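Local coordinates for protein peptidase, M20/M25/M40 family (Staphylococcus aureus, PDB 4EWT) that probably hydrolyses amide bonds of N-acylated amino acids or related substrates as a two-manganese amidohydrolase of the M20 peptidase family, at residues I347-N355 and N367-S376; G179-L190 and L291-N302. One frame throughout, in Å; residues are numbered along the deposited sequence.

Interaction 1. Residues I347-N355 and N367-S376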
loop_
_atom_site.group_PDB
_atom_site.type_symbol
_atom_site.label_atom_id
_atom_site.label_comp_id
_atom_site.label_asym_id
_atom_site.label_seq_id
_atom_site.Cartn_x
_atom_site.Cartn_y
_atom_site.Cartn_z
ATOM N N ILE A 347 -34.396 -8.925 22.322
ATOM C CA ILE A 347 -33.680 -9.780 23.272
ATOM C C ILE A 347 -33.423 -11.169 22.690
ATOM O O ILE A 347 -33.992 -11.537 21.664
ATOM C CB ILE A 347 -34.400 -9.867 24.653
ATOM C CG1 ILE A 347 -35.760 -10.550 24.525
ATOM C CG2 ILE A 347 -34.520 -8.474 25.289
ATOM C CD1 ILE A 347 -36.451 -10.842 25.845
ATOM N N TYR A 348 -32.559 -11.934 23.345
ATOM C CA TYR A 348 -32.131 -13.209 22.810
ATOM C C TYR A 348 -32.490 -14.382 23.709
ATOM O O TYR A 348 -32.422 -14.276 24.937
ATOM C CB TYR A 348 -30.620 -13.208 22.591
ATOM C CG TYR A 348 -30.077 -12.042 21.799
ATOM C CD1 TYR A 348 -30.424 -11.854 20.460
ATOM C CD2 TYR A 348 -29.191 -11.141 22.382
ATOM C CE1 TYR A 348 -29.903 -10.796 19.721
ATOM C CE2 TYR A 348 -28.659 -10.079 21.652
ATOM C CZ TYR A 348 -29.027 -9.912 20.326
ATOM O OH TYR A 348 -28.515 -8.863 19.601
ATOM N N THR A 349 -32.870 -15.495 23.084
ATOM C CA THR A 349 -33.072 -16.756 23.788
ATOM C C THR A 349 -31.956 -17.746 23.424
ATOM O O THR A 349 -31.795 -18.114 22.254
ATOM C CB THR A 349 -34.438 -17.413 23.447
ATOM O OG1 THR A 349 -35.512 -16.504 23.721
ATOM C CG2 THR A 349 -34.631 -18.693 24.275
ATOM N N GLY A 350 -31.204 -18.189 24.428
ATOM C CA GLY A 350 -30.167 -19.189 24.205
ATOM C C GLY A 350 -30.755 -20.404 23.508
ATOM O O GLY A 350 -31.788 -20.937 23.931
ATOM N N ALA A 351 -30.103 -20.837 22.435
ATOM C CA ALA A 351 -30.617 -21.935 21.621
ATOM C C ALA A 351 -29.536 -22.924 21.163
ATOM O O ALA A 351 -29.773 -23.715 20.249
ATOM C CB ALA A 351 -31.370 -21.375 20.423
ATOM N N ALA A 352 -28.364 -22.880 21.795
ATOM C CA ALA A 352 -27.269 -23.802 21.466
ATOM C C ALA A 352 -27.643 -25.253 21.788
ATOM O O ALA A 352 -28.107 -25.552 22.888
ATOM C CB ALA A 352 -25.986 -23.407 22.189
ATOM N N VAL A 353 -27.446 -26.138 20.812
ATOM C CA VAL A 353 -27.761 -27.562 20.962
ATOM C C VAL A 353 -26.957 -28.195 22.100
ATOM O O VAL A 353 -25.817 -27.801 22.354
ATOM C CB VAL A 353 -27.550 -28.347 19.635
ATOM C CG1 VAL A 353 -28.626 -27.985 18.615
ATOM C CG2 VAL A 353 -26.155 -28.097 19.055
ATOM N N GLU A 354 -27.564 -29.160 22.789
ATOM C CA GLU A 354 -26.949 -29.792 23.962
ATOM C C GLU A 354 -25.753 -30.655 23.576
ATOM O O GLU A 354 -24.657 -30.483 24.111
ATOM C CB GLU A 354 -27.969 -30.634 24.749
ATOM C CG GLU A 354 -29.420 -30.152 24.692
ATOM C CD GLU A 354 -29.672 -28.826 25.409
ATOM O OE1 GLU A 354 -30.857 -28.453 25.545
ATOM O OE2 GLU A 354 -28.704 -28.156 25.832
ATOM N N ASN A 355 -25.934 -31.420 22.523
ATOM C CA ASN A 355 -24.938 -32.350 22.040
ATOM C C ASN A 355 -24.654 -32.135 20.580
ATOM O O ASN A 355 -25.463 -31.632 19.854
ATOM C CB ASN A 355 -25.431 -33.789 22.232
ATOM C CG ASN A 355 -25.411 -34.239 23.690
ATOM O OD1 ASN A 355 -24.386 -34.696 24.196
ATOM N ND2 ASN A 355 -26.545 -34.105 24.370
ATOM N N ASN A 367 -28.603 -25.436 13.673
ATOM C CA ASN A 367 -29.597 -26.120 14.510
ATOM C C ASN A 367 -29.693 -25.502 15.901
ATOM O O ASN A 367 -28.702 -25.002 16.444
ATOM C CB ASN A 367 -29.299 -27.622 14.620
ATOM C CG ASN A 367 -30.541 -28.458 14.948
ATOM O OD1 ASN A 367 -31.558 -27.954 15.437
ATOM N ND2 ASN A 367 -30.453 -29.754 14.675
ATOM N N ILE A 368 -30.897 -25.546 16.464
ATOM C CA ILE A 368 -31.170 -24.986 17.780
ATOM C C ILE A 368 -31.751 -26.034 18.747
ATOM O O ILE A 368 -32.354 -27.020 18.313
ATOM C CB ILE A 368 -32.140 -23.778 17.674
ATOM C CG1 ILE A 368 -33.439 -24.190 16.960
ATOM C CG2 ILE A 368 -31.456 -22.606 16.964
ATOM C CD1 ILE A 368 -34.445 -23.067 16.733
ATOM N N SER A 369 -31.549 -25.828 20.026
ATOM C CA SER A 369 -32.256 -26.557 21.012
ATOM C C SER A 369 -33.706 -26.113 20.984
ATOM O O SER A 369 -33.989 -24.942 21.051
ATOM C CB SER A 369 -31.685 -26.260 22.356
ATOM O OG SER A 369 -32.717 -26.362 23.279
ATOM N N GLU A 370 -34.620 -27.070 20.886
ATOM C CA GLU A 370 -36.038 -26.761 20.704
ATOM C C GLU A 370 -36.725 -26.286 21.980
ATOM O O GLU A 370 -37.903 -25.902 21.949
ATOM C CB GLU A 370 -36.784 -27.947 20.077
ATOM C CG GLU A 370 -36.590 -28.041 18.565
ATOM C CD GLU A 370 -37.355 -29.187 17.927
ATOM O OE1 GLU A 370 -37.251 -30.329 18.418
ATOM O OE2 GLU A 370 -38.055 -28.944 16.921
ATOM N N LYS A 371 -35.994 -26.294 23.093
ATOM C CA LYS A 371 -36.539 -25.764 24.337
ATOM C C LYS A 371 -36.366 -24.250 24.450
ATOM O O LYS A 371 -36.755 -23.649 25.454
ATOM C CB LYS A 371 -35.991 -26.505 25.560
ATOM C CG LYS A 371 -34.527 -26.289 25.850
ATOM C CD LYS A 371 -34.032 -27.327 26.856
ATOM C CE LYS A 371 -33.970 -28.721 26.247
ATOM N NZ LYS A 371 -33.801 -29.776 27.294
ATOM N N SER A 372 -35.785 -23.644 23.410
ATOM C CA SER A 372 -35.801 -22.193 23.250
ATOM C C SER A 372 -37.213 -21.701 22.939
ATOM O O SER A 372 -37.532 -20.540 23.199
ATOM C CB SER A 372 -34.853 -21.762 22.130
ATOM O OG SER A 372 -35.223 -22.340 20.886
ATOM N N LEU A 373 -38.051 -22.583 22.381
ATOM C CA LEU A 373 -39.432 -22.228 22.019
ATOM C C LEU A 373 -40.246 -21.815 23.242
ATOM O O LEU A 373 -40.819 -20.725 23.283
ATOM C CB LEU A 373 -40.138 -23.381 21.289
ATOM C CG LEU A 373 -39.735 -23.718 19.849
ATOM C CD1 LEU A 373 -40.249 -25.086 19.456
ATOM C CD2 LEU A 373 -40.238 -22.681 18.864
ATOM N N LEU A 374 -40.277 -22.695 24.237
ATOM C CA LEU A 374 -41.046 -22.467 25.459
ATOM C C LEU A 374 -40.511 -21.264 26.240
ATOM O O LEU A 374 -41.289 -20.429 26.716
ATOM C CB LEU A 374 -41.064 -23.741 26.319
ATOM C CG LEU A 374 -41.766 -23.736 27.682
ATOM C CD1 LEU A 374 -43.226 -23.303 27.571
ATOM C CD2 LEU A 374 -41.648 -25.100 28.352
ATOM N N ILE A 375 -39.186 -21.178 26.347
ATOM C CA ILE A 375 -38.523 -20.078 27.049
ATOM C C ILE A 375 -38.863 -18.721 26.429
ATOM O O ILE A 375 -39.075 -17.747 27.147
ATOM C CB ILE A 375 -36.987 -20.279 27.105
ATOM C CG1 ILE A 375 -36.639 -21.480 27.990
ATOM C CG2 ILE A 375 -36.280 -19.021 27.622
ATOM C CD1 ILE A 375 -35.157 -21.890 27.920
ATOM N N SER A 376 -38.927 -18.667 25.099
ATOM C CA SER A 376 -39.296 -17.444 24.388
ATOM C C SER A 376 -40.732 -17.019 24.707
ATOM O O SER A 376 -40.991 -15.853 25.023
ATOM C CB SER A 376 -39.112 -17.627 22.882
ATOM O OG SER A 376 -37.748 -17.857 22.579
HETATM O O HOH W 1 -26.441 -24.718 18.234
#
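Thr349 and Ser376 meet hydroxyl to hydroxyl where strand 344-350 passes over the start of the C-terminal helix 372-386, in the catalytic domain of an M20-family metallopeptidase. The strand lies inside the mixed sheet and the helix packs on one face of it; their short axes come within 8.3 Å and run roughly antiparallel, at 142°.

Two hydrogen bonds join the segments. Thr349 OG1 donates to Ser376 OG at 2.9 Å, and Ser376 OG in turn donates to Ser372 O one helical turn back, a two-bond chain that ties strand to helix. Ser372 O also takes the backbone N-H of Ser376, the two donors arriving from opposite faces of its carbonyl plane. Farther on, Ser369 N binds Ala351 O at 2.8 Å from above the carbonyl plane, and Ile368 CA adds a CA-H...O contact to the same oxygen. One water takes the N-H of Val353 and donates to Asn367 O, bridging the two loops.

Apolar contacts fill the space between these bonds. Chi1 of -56° sets Thr349 OG1 beside the backbone N and leaves CG2 anti to it, where CG2 reaches Ile375 CG2 at 3.7 Å; Ala351 CB meets Ile368 CG2 at 3.7 Å; and Val353 CG1 rests on the backbone of Asn367 and Ile368. The far end of Ile368 leads away to Ala107 of helix 105-120.

In the turn that leads into the helix, Ser369 OG accepts from Lys371 N, a capping bond, while Ser369 O accepts both the N-H and the hydroxyl of Ser372 in a type I turn. Charge plays a small part at the exposed rim: the side chains of Glu354 and Lys371 cross at a slant, and Glu354 OE1 lies 3.7 Å from Lys371 NZ, a long salt bridge.

Interaction 2. Residues G179-L190 and L291-N302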
loop_
_atom_site.group_PDB
_atom_site.type_symbol
_atom_site.label_atom_id
_atom_site.label_comp_id
_atom_site.label_asym_id
_atom_site.label_seq_id
_atom_site.Cartn_x
_atom_site.Cartn_y
_atom_site.Cartn_z
ATOM N N GLY A 179 -29.207 0.061 24.645
ATOM C CA GLY A 179 -28.422 0.797 23.670
ATOM C C GLY A 179 -28.207 -0.025 22.410
ATOM O O GLY A 179 -28.954 -0.976 22.143
ATOM N N TYR A 180 -27.168 0.334 21.654
ATOM C CA TYR A 180 -26.857 -0.322 20.382
ATOM C C TYR A 180 -26.421 -1.774 20.557
ATOM O O TYR A 180 -25.451 -2.063 21.253
ATOM C CB TYR A 180 -25.771 0.448 19.647
ATOM C CG TYR A 180 -26.209 1.775 19.076
ATOM C CD1 TYR A 180 -26.972 1.838 17.911
ATOM C CD2 TYR A 180 -25.846 2.968 19.691
ATOM C CE1 TYR A 180 -27.362 3.069 17.370
ATOM C CE2 TYR A 180 -26.222 4.194 19.158
ATOM C CZ TYR A 180 -26.971 4.233 17.996
ATOM O OH TYR A 180 -27.339 5.446 17.471
ATOM N N VAL A 181 -27.131 -2.683 19.899
ATOM C CA VAL A 181 -26.950 -4.109 20.175
ATOM C C VAL A 181 -26.617 -4.934 18.917
ATOM O O VAL A 181 -26.043 -6.018 19.023
ATOM C CB VAL A 181 -28.165 -4.688 20.961
ATOM C CG1 VAL A 181 -29.465 -4.560 20.151
ATOM C CG2 VAL A 181 -27.913 -6.134 21.384
ATOM N N GLN A 182 -26.991 -4.419 17.745
ATOM C CA GLN A 182 -26.641 -5.034 16.455
ATOM C C GLN A 182 -26.288 -3.960 15.438
ATOM O O GLN A 182 -26.829 -2.866 15.479
ATOM C CB GLN A 182 -27.751 -5.971 15.953
ATOM C CG GLN A 182 -27.787 -7.240 16.794
ATOM C CD GLN A 182 -28.691 -8.346 16.301
ATOM O OE1 GLN A 182 -29.382 -8.963 17.099
ATOM N NE2 GLN A 182 -28.657 -8.638 15.010
ATOM N N THR A 183 -25.361 -4.286 14.544
ATOM C CA THR A 183 -24.747 -3.312 13.654
ATOM C C THR A 183 -25.709 -2.910 12.555
ATOM O O THR A 183 -26.562 -3.690 12.159
ATOM C CB THR A 183 -23.463 -3.873 12.970
ATOM O OG1 THR A 183 -23.800 -5.019 12.181
ATOM C CG2 THR A 183 -22.432 -4.271 13.989
ATOM N N GLY A 184 -25.571 -1.680 12.081
ATOM C CA GLY A 184 -26.233 -1.260 10.862
ATOM C C GLY A 184 -25.350 -1.566 9.674
ATOM O O GLY A 184 -24.180 -1.915 9.828
ATOM N N ARG A 185 -25.902 -1.399 8.485
ATOM C CA ARG A 185 -25.263 -1.901 7.290
ATOM C C ARG A 185 -25.403 -0.905 6.152
ATOM O O ARG A 185 -26.456 -0.251 6.007
ATOM C CB ARG A 185 -25.887 -3.242 6.912
ATOM C CG ARG A 185 -25.267 -3.925 5.707
ATOM C CD ARG A 185 -25.731 -5.374 5.643
ATOM N NE ARG A 185 -27.165 -5.438 5.416
ATOM C CZ ARG A 185 -27.915 -6.524 5.594
ATOM N NH1 ARG A 185 -27.372 -7.669 6.003
ATOM N NH2 ARG A 185 -29.219 -6.459 5.369
ATOM N N ALA A 186 -24.334 -0.775 5.363
ATOM C CA ALA A 186 -24.415 -0.048 4.091
ATOM C C ALA A 186 -23.713 -0.850 3.005
ATOM O O ALA A 186 -22.913 -1.725 3.311
ATOM C CB ALA A 186 -23.825 1.352 4.229
ATOM N N PHE A 187 -24.036 -0.550 1.747
ATOM C CA PHE A 187 -23.432 -1.182 0.586
ATOM C C PHE A 187 -22.931 -0.127 -0.387
ATOM O O PHE A 187 -23.567 0.910 -0.567
ATOM C CB PHE A 187 -24.464 -2.047 -0.147
ATOM C CG PHE A 187 -25.003 -3.163 0.683
ATOM C CD1 PHE A 187 -24.173 -4.218 1.079
ATOM C CD2 PHE A 187 -26.333 -3.164 1.088
ATOM C CE1 PHE A 187 -24.670 -5.262 1.855
ATOM C CE2 PHE A 187 -26.847 -4.204 1.867
ATOM C CZ PHE A 187 -26.022 -5.254 2.246
ATOM N N PHE A 188 -21.823 -0.412 -1.052
ATOM C CA PHE A 188 -21.330 0.485 -2.084
ATOM C C PHE A 188 -20.778 -0.240 -3.303
ATOM O O PHE A 188 -20.268 -1.364 -3.209
ATOM C CB PHE A 188 -20.296 1.481 -1.516
ATOM C CG PHE A 188 -19.042 0.832 -0.971
ATOM C CD1 PHE A 188 -17.893 0.773 -1.740
ATOM C CD2 PHE A 188 -19.014 0.330 0.330
ATOM C CE1 PHE A 188 -16.709 0.187 -1.232
ATOM C CE2 PHE A 188 -17.840 -0.259 0.870
ATOM C CZ PHE A 188 -16.696 -0.334 0.092
ATOM N N LYS A 189 -20.907 0.423 -4.448
ATOM C CA LYS A 189 -20.250 -0.006 -5.672
ATOM C C LYS A 189 -19.355 1.135 -6.092
ATOM O O LYS A 189 -19.759 2.296 -6.037
ATOM C CB LYS A 189 -21.273 -0.290 -6.777
ATOM C CG LYS A 189 -22.244 -1.406 -6.427
ATOM C CD LYS A 189 -23.272 -1.620 -7.527
ATOM C CE LYS A 189 -24.181 -2.815 -7.206
ATOM N NZ LYS A 189 -25.551 -2.625 -7.779
ATOM N N LEU A 190 -18.130 0.814 -6.480
ATOM C CA LEU A 190 -17.224 1.839 -6.957
ATOM C C LEU A 190 -16.697 1.438 -8.315
ATOM O O LEU A 190 -16.126 0.349 -8.484
ATOM C CB LEU A 190 -16.067 2.056 -5.976
ATOM C CG LEU A 190 -14.903 2.947 -6.434
ATOM C CD1 LEU A 190 -15.305 4.435 -6.619
ATOM C CD2 LEU A 190 -13.774 2.818 -5.442
ATOM N N LEU A 291 -18.943 6.379 -7.433
ATOM C CA LEU A 291 -19.358 5.771 -6.185
ATOM C C LEU A 291 -20.876 5.858 -6.019
ATOM O O LEU A 291 -21.472 6.939 -6.142
ATOM C CB LEU A 291 -18.655 6.452 -5.016
ATOM C CG LEU A 291 -18.774 5.847 -3.612
ATOM C CD1 LEU A 291 -18.224 4.453 -3.563
ATOM C CD2 LEU A 291 -18.057 6.751 -2.602
ATOM N N GLU A 292 -21.484 4.695 -5.798
ATOM C CA GLU A 292 -22.885 4.583 -5.411
ATOM C C GLU A 292 -22.832 4.043 -3.977
ATOM O O GLU A 292 -22.286 2.976 -3.733
ATOM C CB GLU A 292 -23.625 3.598 -6.321
ATOM C CG GLU A 292 -23.647 3.979 -7.812
ATOM C CD GLU A 292 -24.117 2.828 -8.718
ATOM O OE1 GLU A 292 -23.417 2.536 -9.716
ATOM O OE2 GLU A 292 -25.176 2.205 -8.425
ATOM N N TYR A 293 -23.365 4.800 -3.032
ATOM C CA TYR A 293 -23.272 4.432 -1.640
ATOM C C TYR A 293 -24.694 4.345 -1.079
ATOM O O TYR A 293 -25.399 5.357 -0.979
ATOM C CB TYR A 293 -22.415 5.462 -0.882
ATOM C CG TYR A 293 -21.902 4.951 0.450
ATOM C CD1 TYR A 293 -20.598 4.503 0.587
ATOM C CD2 TYR A 293 -22.742 4.894 1.568
ATOM C CE1 TYR A 293 -20.129 4.016 1.809
ATOM C CE2 TYR A 293 -22.281 4.401 2.794
ATOM C CZ TYR A 293 -20.978 3.974 2.902
ATOM O OH TYR A 293 -20.517 3.507 4.106
ATOM N N ASN A 294 -25.116 3.126 -0.745
ATOM C CA ASN A 294 -26.511 2.853 -0.400
ATOM C C ASN A 294 -26.626 2.422 1.041
ATOM O O ASN A 294 -26.182 1.322 1.408
ATOM C CB ASN A 294 -27.093 1.753 -1.301
ATOM C CG ASN A 294 -27.166 2.162 -2.772
ATOM O OD1 ASN A 294 -27.437 3.320 -3.108
ATOM N ND2 ASN A 294 -26.947 1.197 -3.656
ATOM N N ASP A 295 -27.186 3.297 1.865
ATOM C CA ASP A 295 -27.493 2.941 3.242
ATOM C C ASP A 295 -28.485 1.785 3.278
ATOM O O ASP A 295 -29.335 1.627 2.391
ATOM C CB ASP A 295 -28.061 4.136 4.020
ATOM C CG ASP A 295 -27.758 4.050 5.505
ATOM O OD1 ASP A 295 -26.762 3.386 5.864
ATOM O OD2 ASP A 295 -28.494 4.648 6.323
ATOM N N ASP A 296 -28.378 0.983 4.318
ATOM C CA ASP A 296 -29.222 -0.173 4.446
ATOM C C ASP A 296 -29.548 -0.212 5.937
ATOM O O ASP A 296 -29.428 0.816 6.589
ATOM C CB ASP A 296 -28.419 -1.409 4.046
ATOM C CG ASP A 296 -29.258 -2.617 3.952
ATOM O OD1 ASP A 296 -30.206 -2.613 3.132
ATOM O OD2 ASP A 296 -28.976 -3.559 4.712
ATOM N N TYR A 297 -29.935 -1.362 6.490
ATOM C CA TYR A 297 -30.510 -1.431 7.834
ATOM C C TYR A 297 -29.755 -0.518 8.806
ATOM O O TYR A 297 -28.528 -0.455 8.770
ATOM C CB TYR A 297 -30.567 -2.874 8.378
ATOM C CG TYR A 297 -31.355 -3.889 7.552
ATOM C CD1 TYR A 297 -32.174 -3.493 6.488
ATOM C CD2 TYR A 297 -31.298 -5.252 7.855
ATOM C CE1 TYR A 297 -32.895 -4.429 5.740
ATOM C CE2 TYR A 297 -32.010 -6.198 7.112
ATOM C CZ TYR A 297 -32.807 -5.784 6.059
ATOM O OH TYR A 297 -33.517 -6.714 5.318
ATOM N N PRO A 298 -30.488 0.227 9.654
ATOM C CA PRO A 298 -29.791 0.977 10.704
ATOM C C PRO A 298 -29.304 0.034 11.810
ATOM O O PRO A 298 -29.759 -1.115 11.888
ATOM C CB PRO A 298 -30.876 1.931 11.241
ATOM C CG PRO A 298 -32.182 1.282 10.885
ATOM C CD PRO A 298 -31.929 0.538 9.596
ATOM N N ALA A 299 -28.374 0.501 12.638
ATOM C CA ALA A 299 -28.001 -0.215 13.857
ATOM C C ALA A 299 -29.211 -0.396 14.777
ATOM O O ALA A 299 -30.081 0.474 14.859
ATOM C CB ALA A 299 -26.895 0.523 14.585
ATOM N N LEU A 300 -29.265 -1.528 15.469
ATOM C CA LEU A 300 -30.403 -1.817 16.327
ATOM C C LEU A 300 -30.155 -1.204 17.696
ATOM O O LEU A 300 -29.216 -1.589 18.406
ATOM C CB LEU A 300 -30.618 -3.318 16.446
ATOM C CG LEU A 300 -32.026 -3.810 16.759
ATOM C CD1 LEU A 300 -32.015 -5.322 16.609
ATOM C CD2 LEU A 300 -32.489 -3.402 18.142
ATOM N N TYR A 301 -30.992 -0.238 18.045
ATOM C CA TYR A 301 -30.857 0.478 19.299
ATOM C C TYR A 301 -31.910 0.002 20.296
ATOM O O TYR A 301 -33.099 0.246 20.113
ATOM C CB TYR A 301 -30.984 1.991 19.056
ATOM C CG TYR A 301 -30.706 2.799 20.294
ATOM C CD1 TYR A 301 -29.395 2.943 20.764
ATOM C CD2 TYR A 301 -31.738 3.411 21.002
ATOM C CE1 TYR A 301 -29.120 3.676 21.896
ATOM C CE2 TYR A 301 -31.470 4.151 22.148
ATOM C CZ TYR A 301 -30.151 4.272 22.590
ATOM O OH TYR A 301 -29.851 4.992 23.717
ATOM N N ASN A 302 -31.475 -0.705 21.330
ATOM C CA ASN A 302 -32.370 -1.085 22.399
ATOM C C ASN A 302 -32.582 0.095 23.333
ATOM O O ASN A 302 -31.649 0.528 24.015
ATOM C CB ASN A 302 -31.845 -2.298 23.161
ATOM C CG ASN A 302 -32.231 -3.612 22.506
ATOM O OD1 ASN A 302 -33.042 -3.651 21.583
ATOM N ND2 ASN A 302 -31.644 -4.692 22.978
HETATM O O HOH W 2 -29.462 -3.935 12.717
#
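Arg185 grips Asp296 side-on, NE and NH2 both bonding to the single oxygen OD2. The NE bond is 2.7 Å and comes from the anti side of Asp296 OD2, tilted out of the carboxylate plane; NH2 takes the syn lone pair at 3.0 Å. With CG anti to the backbone N (chi1 -177°) and a bend at chi3, the arginine also lays NH2 over one face of Tyr297, 3.3 Å above the ring plane and toward its rim, an off-centre cation-pi contact. Tyr297 OH is held by Glu138 O, next to the manganese ligand Glu139. Gly184 packs here against the Tyr297-Ala299 backbone, its CA 3.2 Å from Tyr297 O.

This buried kink interrupts an antiparallel pairing within the sheet of the smaller, lid-like domain of the M20 fold. Beyond it, strands 184-190 and 291-295 run regularly, with paired backbone bonds at Phe187-Asn294 and Lys189-Glu292. Ala186, Phe188, Leu190, Leu291 and Tyr293 share the face toward helix 264-285; there the Phe188 and Tyr293 rings lie almost parallel, at 5°, but slid apart. At the other end Tyr301 turns an edge onto the face of Tyr180, ring centroids 4.8 Å apart and CD1 over the ring centre.

On the opposite face of strands 184-190 and 291-295, Phe187 is the packed part: its CE2 sits 3.6 Å from Asp296 CG, and its ring meets Phe246 of the second subunit edge-to-face. Looseness is confined to exposed Glu292 and Asn294 and to the Lys189-Glu292 pair, whose NZ and OE2 stay 4.9 Å apart.

How the interactions relate
Interaction 2 closes before interaction 1 opens along the chain, and their centres lie 28 Å apart. Interaction 1 belongs to the mixed sheet and C-terminal helix of the catalytic domain; interaction 2 belongs to the antiparallel sheet of the smaller domain, its 179-182/300-302 end reaching the domain junction. There they touch: Tyr348 OH lies 2.6 Å from Gln182 OE1, a probable hydrogen bond, and packs on Val181 CG2. Each has one side chain near the manganese site, Gln182 about 7 Å and Ile368 about 10 Å from a manganese ion, so the junction between the two domains runs close to the probable catalytic centre.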